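Branched-chain-amino-acid aminotransferase (Pseudomonas aeruginosa, PDB 6NST) probably catalyses the pyridoxal 5'-phosphate-dependent transfer of amino groups between leucine, isoleucine or valine and 2-oxoglutarate in branched-chain amino-acid biosynthesis. Local coordinates at residues D78-N81 / E82-A86; T59-L62 / F63-H67; R240-R243 / D244-Y247; T148-V152 / N153-T157. The protein carries 1 engineered substitution. All blocks are in the same frame, centred on the assembly; numbering follows the deposited sequence.

Contact 1 of 4, residues D78-N81 / E82-A86; sequences DEIN and EATRA
Thr84 keeps OG1 beside its own backbone N (chi1 -52°). This turns the hydroxyl back down the helix onto Ile80 O. Thr84 OG1 donates to Ile80 O at 2.6 Å, from above the carbonyl plane and not along a lone pair. Thr84 N reaches the same Ile80 O at 2.7 Å, from the opposite face of the plane. One carbonyl oxygen is thus gripped by two donors of one residue, which helps fix the rotation of the threonine. The methyl CG2 of Ile80 lies 3.9 Å from Thr84 OG1, the two side chains crossing at a slant. All this happens on helix 77-89, where the bonds Glu82 N to Asp78 O, Ala83 N to Glu79 O and Arg85 N to Asn81 O are the regular i to i+4 pattern of an alpha-helix. The helix is amphipathic. Ile80, Ala83 and Thr84 are buried against strand 118-126, and Ile80 also meets Phe63 of helix 55-68. On the outer side Glu82 bends at chi2 (66°), and Glu82 OE2 forms a salt bridge to Arg85 NH1 at 2.6 Å. The aliphatic part of Arg85 passes over the backbone on the way, with Arg85 CG 3.3 Å from Asn81 O. Arg85 NE turns to Leu305 O, while Asn81 OD1 is probably hydrogen-bonded to Thr59 OG1 of helix 55-68.

Contact 2 of 4, residues T59-L62 / F63-H67; sequences TDRL and FDSAH. With SO4 (sulfate ion), chain G.
Thr59 and Phe63 lie side by side on one flank of the helix and point the same way. The methyl CG2 of Thr59 rests 4.0 Å from Phe63 CE1. The ring also turns an edge to the backbone, with Phe63 CD1 3.2 Å from Thr59 O. Arg61 leaves the helix with CG anti to its N (chi1 -167°) and bends at chi3. Its guanidinium presents an edge to a sulfate ion, and sulfate O1 lies in the guanidinium plane. Arg61 NH1 and Arg61 NH2 both donate to sulfate O1, at 3.0 and 2.8 Å. Thr257, Thr221 and the backbone of Ile220 also bind the sulfate. These are donors near Lys160, the lysine predicted to hold the cofactor, consistent with the cofactor phosphate site of this family. Glu39 forms a salt bridge to Arg61 NE, which helps fix the rotation of the guanidinium. Ser65 is oriented differently. Ser65 OG lies beside its own N (chi1 -61°), on the side of the preceding turn, where it donates to Arg61 O at 2.9 Å. Ser65 N donates to this Arg61 O as well, at 2.7 Å and from the opposite face of the carbonyl plane. Ser65 OG is also hydrogen-bonded to Lys160 N, which ties helix 55-68 to the loop that carries this lysine.

Contact 3 of 4, residues R240-R243 / D244-Y247; sequences RITR and DEVY
Thr242 is the N-cap of the helix that starts with Arg243. Thr242 OG1 accepts from Glu245 N at 3.2 Å and is hydrogen-bonded to Asp244 OD2 at 2.8 Å. With chi1 at 66° OG1 lies between the backbone N and carbonyl carbon, which brings it within bonding distance of Glu245 N. It meets the carboxylate from above its plane. The backbone-to-backbone bonds of this turn, such as Tyr247 N to Arg243 O, are all weak. The apolar contact is Ile241 CG2 against Val246 CG2 at 3.8 Å, the two side chains crossing at about a right angle. Arg243 and Tyr247 run side by side. The CD of Arg243 comes 3.2 Å from Tyr247 OH, and the guanidinium and ring planes stand 76° apart. Arg243 O sits 3.3 Å above one face of the Tyr247 ring. Tyr247 OH binds Asp268. Arg243 NH1 goes to Asn153 of the third subunit and the guanidinium has a cation-pi contact with Phe147 of the fourth, while Asp244 OD1 takes Arg158 N of the third. The short helix 243-247 follows strand 235-238 and packs Val246 on strands 182-186, 199-204 and 262-267.

Contact 4 of 4, residues T148-V152 / N153-T157; sequences TRHHV and NISMT
His151 O receives Ile154 N and Ser155 N, so the chain folds back through a type I beta turn with Val152 and Asn153 at its corners. Ile154 N lies 2.9 Å from His151 O and comes from above the carbonyl plane. Ser155 N lies 3.1 Å from His151 O, nearly along the C=O axis. The imidazole of His151 joins in. With CG anti to the backbone N (chi1 -174°), His151 ND1 reaches forward and accepts from Asn153 N at 3.0 Å; the donor is tilted 25° from the ring plane. The His151 and Asn153 side chains run side by side. Ile154 crosses the histidine at about a right angle, and Ile154 CD1 lies on His151 CB at 3.6 Å. Ser155 OG lies 3.0 Å from His150 ND1, while His150 NE2 is bonded to Ala164 O. Thr157 closes the loop by placing Thr157 CG2 4.0 Å from Val152 CA. A water accepts from Thr157 N at 2.8 Å and lies 2.9 Å from Val152 O, to which it can donate. The turn is also used between chains: Asn153 OD1 meets Arg243 of the second subunit, and Asn153 ND2 donates to Ser146 O of the fifth. Because His151 ND1 serves as an acceptor, this ring probably carries a proton on NE2 and not on ND1. In a loop without regular structure, Asn153 N is thus met by an imidazole and Thr157 N by a water.

Overall arrangement
Contacts 1 and 2 are turns of two successive helices that pack on each other, and both are partly buried. In both, a hydroxyl doubles the grip on a backbone carbonyl. Contact 1 keeps an ion pair on its outer side; contact 2 turns its charge inward to a sulfate. Contacts 3 and 4 are buried and less regular, one a capped helix start and the other a loop turn. Their charged and amide groups serve other subunits, each contact supplying groups to the other in neighbouring copies, although within one chain the two do not touch. Contacts 1 and 3 lie about 41 Å apart, centre to centre, on opposite sides of the chain's centre.

Contact 1 of 4, residues D78-N81 / E82-A86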
# COMPACT_ATOMS: atom_id res chain seq x y z
N ASP A 78 18.66 2.65 -37.54
CA ASP A 78 18.51 2.62 -38.99
C ASP A 78 18.54 1.20 -39.52
O ASP A 78 17.81 0.87 -40.47
CB ASP A 78 19.61 3.46 -39.65
CG ASP A 78 19.45 3.55 -41.15
OD1 ASP A 78 18.52 4.25 -41.61
OD2 ASP A 78 20.25 2.92 -41.88
N GLU A 79 19.36 0.33 -38.93
CA GLU A 79 19.36 -1.07 -39.34
C GLU A 79 18.06 -1.76 -38.96
O GLU A 79 17.52 -2.55 -39.74
CB GLU A 79 20.55 -1.80 -38.72
CG GLU A 79 21.90 -1.20 -39.04
CD GLU A 79 23.04 -2.03 -38.51
OE1 GLU A 79 23.33 -3.09 -39.10
OE2 GLU A 79 23.64 -1.63 -37.49
N ILE A 80 17.54 -1.46 -37.76
CA ILE A 80 16.30 -2.09 -37.32
C ILE A 80 15.13 -1.63 -38.17
O ILE A 80 14.27 -2.43 -38.57
CB ILE A 80 16.06 -1.82 -35.82
CG1 ILE A 80 17.17 -2.47 -34.99
CG2 ILE A 80 14.71 -2.34 -35.39
CD1 ILE A 80 17.32 -3.95 -35.25
N ASN A 81 15.07 -0.32 -38.47
CA ASN A 81 14.03 0.18 -39.37
C ASN A 81 14.12 -0.50 -40.73
O ASN A 81 13.09 -0.89 -41.31
CB ASN A 81 14.15 1.69 -39.53
CG ASN A 81 13.85 2.44 -38.25
OD1 ASN A 81 12.71 2.48 -37.80
ND2 ASN A 81 14.87 3.06 -37.68
N GLU A 82 15.33 -0.66 -41.26
CA GLU A 82 15.50 -1.32 -42.55
C GLU A 82 15.17 -2.81 -42.46
O GLU A 82 14.56 -3.37 -43.38
CB GLU A 82 16.93 -1.12 -43.05
CG GLU A 82 17.05 -1.03 -44.56
CD GLU A 82 16.37 0.21 -45.12
OE1 GLU A 82 16.29 1.23 -44.41
OE2 GLU A 82 15.92 0.15 -46.29
N ALA A 83 15.55 -3.46 -41.36
CA ALA A 83 15.25 -4.87 -41.20
C ALA A 83 13.76 -5.10 -41.02
O ALA A 83 13.22 -6.10 -41.50
CB ALA A 83 16.03 -5.45 -40.01
N THR A 84 13.08 -4.19 -40.31
CA THR A 84 11.64 -4.33 -40.13
C THR A 84 10.91 -4.26 -41.47
O THR A 84 9.97 -5.03 -41.71
CB THR A 84 11.13 -3.25 -39.18
OG1 THR A 84 11.91 -3.26 -37.98
CG2 THR A 84 9.67 -3.50 -38.83
N ARG A 85 11.34 -3.36 -42.35
CA ARG A 85 10.76 -3.29 -43.68
C ARG A 85 11.09 -4.54 -44.50
O ARG A 85 10.25 -5.04 -45.25
CB ARG A 85 11.23 -2.03 -44.40
CG ARG A 85 10.82 -0.74 -43.69
CD ARG A 85 11.63 0.46 -44.14
NE ARG A 85 11.40 0.79 -45.54
CZ ARG A 85 12.23 0.49 -46.54
NH1 ARG A 85 13.36 -0.16 -46.28
NH2 ARG A 85 11.94 0.83 -47.78
N ALA A 86 12.31 -5.06 -44.34
CA ALA A 86 12.70 -6.26 -45.08
C ALA A 86 11.87 -7.47 -44.65
O ALA A 86 11.49 -8.30 -45.48
CB ALA A 86 14.19 -6.54 -44.89

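Contact 2 of 4, residues T59-L62 / F63-H67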
# COMPACT_ATOMS: atom_id res chain seq x y z
N THR A 59 10.47 1.52 -33.23
CA THR A 59 11.90 1.27 -33.12
C THR A 59 12.51 2.06 -31.97
O THR A 59 13.37 1.55 -31.25
CB THR A 59 12.60 1.61 -34.45
OG1 THR A 59 12.12 0.73 -35.48
CG2 THR A 59 14.11 1.47 -34.32
N ASP A 60 12.07 3.31 -31.78
CA ASP A 60 12.57 4.11 -30.67
C ASP A 60 12.16 3.51 -29.33
O ASP A 60 12.94 3.54 -28.37
CB ASP A 60 12.05 5.55 -30.78
CG ASP A 60 12.80 6.36 -31.81
OD1 ASP A 60 13.85 5.89 -32.30
OD2 ASP A 60 12.33 7.47 -32.14
N ARG A 61 10.95 2.97 -29.24
CA ARG A 61 10.52 2.35 -27.99
C ARG A 61 11.27 1.06 -27.73
O ARG A 61 11.53 0.72 -26.56
CB ARG A 61 9.01 2.11 -28.00
CG ARG A 61 8.44 1.78 -26.64
CD ARG A 61 6.93 1.80 -26.65
NE ARG A 61 6.37 0.74 -27.49
CZ ARG A 61 5.07 0.56 -27.69
NH1 ARG A 61 4.65 -0.44 -28.46
NH2 ARG A 61 4.19 1.37 -27.12
N LEU A 62 11.62 0.32 -28.78
CA LEU A 62 12.44 -0.88 -28.60
C LEU A 62 13.79 -0.53 -27.99
O LEU A 62 14.24 -1.19 -27.04
CB LEU A 62 12.62 -1.60 -29.93
CG LEU A 62 13.27 -2.98 -29.85
CD1 LEU A 62 12.34 -3.97 -29.16
CD2 LEU A 62 13.69 -3.48 -31.22
N PHE A 63 14.44 0.52 -28.50
CA PHE A 63 15.73 0.93 -27.94
C PHE A 63 15.56 1.54 -26.56
O PHE A 63 16.43 1.38 -25.70
CB PHE A 63 16.42 1.91 -28.89
CG PHE A 63 17.13 1.23 -30.03
CD1 PHE A 63 16.42 0.62 -31.05
CD2 PHE A 63 18.52 1.19 -30.07
CE1 PHE A 63 17.07 -0.01 -32.10
CE2 PHE A 63 19.18 0.56 -31.12
CZ PHE A 63 18.46 -0.04 -32.13
N ASP A 64 14.45 2.25 -26.32
CA ASP A 64 14.12 2.69 -24.97
C ASP A 64 13.98 1.51 -24.03
O ASP A 64 14.54 1.50 -22.92
CB ASP A 64 12.84 3.52 -24.98
CG ASP A 64 13.08 4.97 -25.34
OD1 ASP A 64 14.24 5.34 -25.60
OD2 ASP A 64 12.10 5.75 -25.35
N SER A 65 13.23 0.49 -24.45
CA SER A 65 13.03 -0.69 -23.60
C SER A 65 14.35 -1.38 -23.31
O SER A 65 14.60 -1.80 -22.17
CB SER A 65 12.05 -1.66 -24.27
OG SER A 65 10.78 -1.06 -24.46
N ALA A 66 15.22 -1.50 -24.32
CA ALA A 66 16.52 -2.12 -24.10
C ALA A 66 17.41 -1.24 -23.22
O ALA A 66 18.24 -1.76 -22.46
CB ALA A 66 17.20 -2.40 -25.44
N HIS A 67 17.27 0.08 -23.32
CA HIS A 67 18.04 0.98 -22.47
C HIS A 67 17.59 0.88 -21.02
O HIS A 67 18.41 0.94 -20.10
CB HIS A 67 17.93 2.41 -22.98
CG HIS A 67 18.69 3.42 -22.17
ND1 HIS A 67 20.06 3.42 -22.08
CD2 HIS A 67 18.26 4.46 -21.43
CE1 HIS A 67 20.45 4.41 -21.31
NE2 HIS A 67 19.38 5.06 -20.90
S SO4 G . 0.60 -0.20 -28.39
O1 SO4 G . 1.85 0.56 -28.37
O2 SO4 G . 0.78 -1.40 -29.20
O3 SO4 G . 0.23 -0.57 -27.03
O4 SO4 G . -0.45 0.63 -28.98

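Contact 3 of 4, residues R240-R243 / D244-Y247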
# COMPACT_ATOMS: atom_id res chain seq x y z
N ARG A 240 -6.94 9.91 -12.85
CA ARG A 240 -7.18 8.61 -12.24
C ARG A 240 -8.64 8.23 -12.41
O ARG A 240 -9.54 9.02 -12.11
CB ARG A 240 -6.80 8.64 -10.76
CG ARG A 240 -5.41 9.17 -10.50
CD ARG A 240 -5.14 9.29 -9.01
NE ARG A 240 -4.44 8.13 -8.48
CZ ARG A 240 -4.18 7.94 -7.19
NH1 ARG A 240 -4.58 8.84 -6.30
NH2 ARG A 240 -3.54 6.85 -6.79
N ILE A 241 -8.88 7.02 -12.91
CA ILE A 241 -10.21 6.53 -13.23
C ILE A 241 -10.49 5.31 -12.36
O ILE A 241 -9.67 4.38 -12.30
CB ILE A 241 -10.33 6.17 -14.72
CG1 ILE A 241 -10.14 7.41 -15.59
CG2 ILE A 241 -11.68 5.52 -15.00
CD1 ILE A 241 -10.14 7.11 -17.07
N THR A 242 -11.63 5.30 -11.69
CA THR A 242 -12.05 4.15 -10.92
C THR A 242 -12.83 3.18 -11.81
O THR A 242 -13.28 3.52 -12.90
CB THR A 242 -12.88 4.57 -9.72
OG1 THR A 242 -14.11 5.14 -10.17
CG2 THR A 242 -12.13 5.59 -8.88
N ARG A 243 -13.00 1.95 -11.32
CA ARG A 243 -13.72 0.96 -12.10
C ARG A 243 -15.19 1.34 -12.27
O ARG A 243 -15.76 1.15 -13.35
CB ARG A 243 -13.59 -0.43 -11.46
CG ARG A 243 -14.36 -0.61 -10.15
CD ARG A 243 -14.80 -2.05 -10.00
NE ARG A 243 -13.73 -2.90 -9.51
CZ ARG A 243 -13.67 -4.21 -9.69
NH1 ARG A 243 -12.65 -4.89 -9.20
NH2 ARG A 243 -14.62 -4.84 -10.37
N ASP A 244 -15.81 1.90 -11.22
CA ASP A 244 -17.21 2.26 -11.33
C ASP A 244 -17.43 3.53 -12.13
O ASP A 244 -18.55 3.78 -12.60
CB ASP A 244 -17.84 2.38 -9.93
CG ASP A 244 -17.01 3.21 -8.97
OD1 ASP A 244 -17.61 3.92 -8.13
OD2 ASP A 244 -15.76 3.15 -9.04
N GLU A 245 -16.38 4.33 -12.33
CA GLU A 245 -16.46 5.44 -13.28
C GLU A 245 -16.60 4.92 -14.70
O GLU A 245 -17.27 5.56 -15.53
CB GLU A 245 -15.22 6.33 -13.13
CG GLU A 245 -15.19 7.54 -14.04
CD GLU A 245 -14.02 8.46 -13.74
OE1 GLU A 245 -13.31 8.22 -12.73
OE2 GLU A 245 -13.80 9.42 -14.51
N VAL A 246 -15.98 3.78 -15.01
CA VAL A 246 -16.16 3.16 -16.32
C VAL A 246 -17.58 2.65 -16.49
O VAL A 246 -18.14 2.70 -17.59
CB VAL A 246 -15.13 2.03 -16.51
CG1 VAL A 246 -15.26 1.40 -17.90
CG2 VAL A 246 -13.71 2.54 -16.29
N TYR A 247 -18.20 2.15 -15.41
CA TYR A 247 -19.54 1.60 -15.50
C TYR A 247 -20.54 2.63 -16.00
O TYR A 247 -21.47 2.29 -16.74
CB TYR A 247 -20.00 1.07 -14.13
CG TYR A 247 -19.20 -0.08 -13.55
CD1 TYR A 247 -18.30 -0.80 -14.33
CD2 TYR A 247 -19.35 -0.45 -12.22
CE1 TYR A 247 -17.57 -1.86 -13.79
CE2 TYR A 247 -18.63 -1.49 -11.67
CZ TYR A 247 -17.74 -2.19 -12.46
OH TYR A 247 -17.02 -3.24 -11.92

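Contact 4 of 4, residues T148-V152 / N153-T157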
# COMPACT_ATOMS: atom_id res chain seq x y z
N THR A 148 -3.74 -7.97 -10.02
CA THR A 148 -3.33 -6.57 -9.99
C THR A 148 -2.29 -6.31 -11.08
O THR A 148 -1.40 -7.12 -11.31
CB THR A 148 -2.76 -6.23 -8.61
OG1 THR A 148 -3.74 -6.54 -7.61
CG2 THR A 148 -2.41 -4.76 -8.53
N ARG A 149 -2.43 -5.16 -11.74
CA ARG A 149 -1.50 -4.79 -12.80
C ARG A 149 -0.12 -4.49 -12.21
O ARG A 149 0.05 -4.33 -11.00
CB ARG A 149 -2.04 -3.60 -13.60
CG ARG A 149 -1.41 -3.39 -14.97
CD ARG A 149 -1.38 -4.67 -15.79
NE ARG A 149 -0.88 -4.44 -17.15
CZ ARG A 149 -0.70 -5.40 -18.05
NH1 ARG A 149 -0.99 -6.66 -17.75
NH2 ARG A 149 -0.24 -5.10 -19.26
N HIS A 150 0.88 -4.41 -13.10
CA HIS A 150 2.27 -4.28 -12.68
C HIS A 150 2.49 -3.06 -11.80
O HIS A 150 1.84 -2.02 -11.95
CB HIS A 150 3.18 -4.21 -13.91
CG HIS A 150 3.38 -5.53 -14.59
ND1 HIS A 150 4.09 -6.56 -14.02
CD2 HIS A 150 2.98 -5.98 -15.80
CE1 HIS A 150 4.11 -7.59 -14.84
NE2 HIS A 150 3.44 -7.26 -15.94
N HIS A 151 3.45 -3.19 -10.88
CA HIS A 151 3.82 -2.14 -9.94
C HIS A 151 5.02 -1.38 -10.49
O HIS A 151 6.00 -1.99 -10.92
CB HIS A 151 4.14 -2.76 -8.58
CG HIS A 151 4.40 -1.76 -7.49
ND1 HIS A 151 5.59 -1.08 -7.38
CD2 HIS A 151 3.63 -1.34 -6.46
CE1 HIS A 151 5.54 -0.28 -6.33
NE2 HIS A 151 4.36 -0.42 -5.75
N VAL A 152 4.94 -0.05 -10.45
CA VAL A 152 5.93 0.79 -11.13
C VAL A 152 7.34 0.62 -10.58
O VAL A 152 8.30 1.02 -11.24
CB VAL A 152 5.52 2.28 -11.06
CG1 VAL A 152 4.22 2.51 -11.80
CG2 VAL A 152 5.41 2.72 -9.61
N ASN A 153 7.49 0.05 -9.39
CA ASN A 153 8.81 -0.19 -8.83
C ASN A 153 9.16 -1.66 -8.72
O ASN A 153 10.21 -2.01 -8.17
CB ASN A 153 8.95 0.48 -7.45
CG ASN A 153 10.39 0.63 -7.03
OD1 ASN A 153 11.29 0.70 -7.87
ND2 ASN A 153 10.63 0.67 -5.72
N ILE A 154 8.30 -2.55 -9.22
CA ILE A 154 8.61 -3.97 -9.31
C ILE A 154 9.02 -4.36 -10.72
O ILE A 154 10.04 -5.02 -10.92
CB ILE A 154 7.40 -4.81 -8.82
CG1 ILE A 154 7.11 -4.51 -7.35
CG2 ILE A 154 7.67 -6.29 -9.04
CD1 ILE A 154 5.93 -5.27 -6.79
N SER A 155 8.24 -3.95 -11.71
CA SER A 155 8.60 -4.11 -13.11
C SER A 155 8.65 -2.74 -13.77
O SER A 155 8.02 -1.79 -13.31
CB SER A 155 7.63 -5.03 -13.85
OG SER A 155 6.31 -4.53 -13.80
N MET A 156 9.43 -2.65 -14.84
CA MET A 156 9.65 -1.39 -15.54
C MET A 156 8.51 -1.17 -16.52
O MET A 156 8.54 -1.68 -17.65
CB MET A 156 11.02 -1.40 -16.21
CG MET A 156 12.17 -1.65 -15.24
SD MET A 156 12.35 -0.36 -13.97
CE MET A 156 11.54 -1.12 -12.55
N THR A 157 7.50 -0.42 -16.09
CA THR A 157 6.24 -0.31 -16.83
C THR A 157 6.37 0.47 -18.13
O THR A 157 5.45 0.41 -18.95
CB THR A 157 5.17 0.32 -15.94
OG1 THR A 157 5.61 1.61 -15.48
CG2 THR A 157 4.89 -0.57 -14.73
O HOH W 1 7.84 1.48 -14.02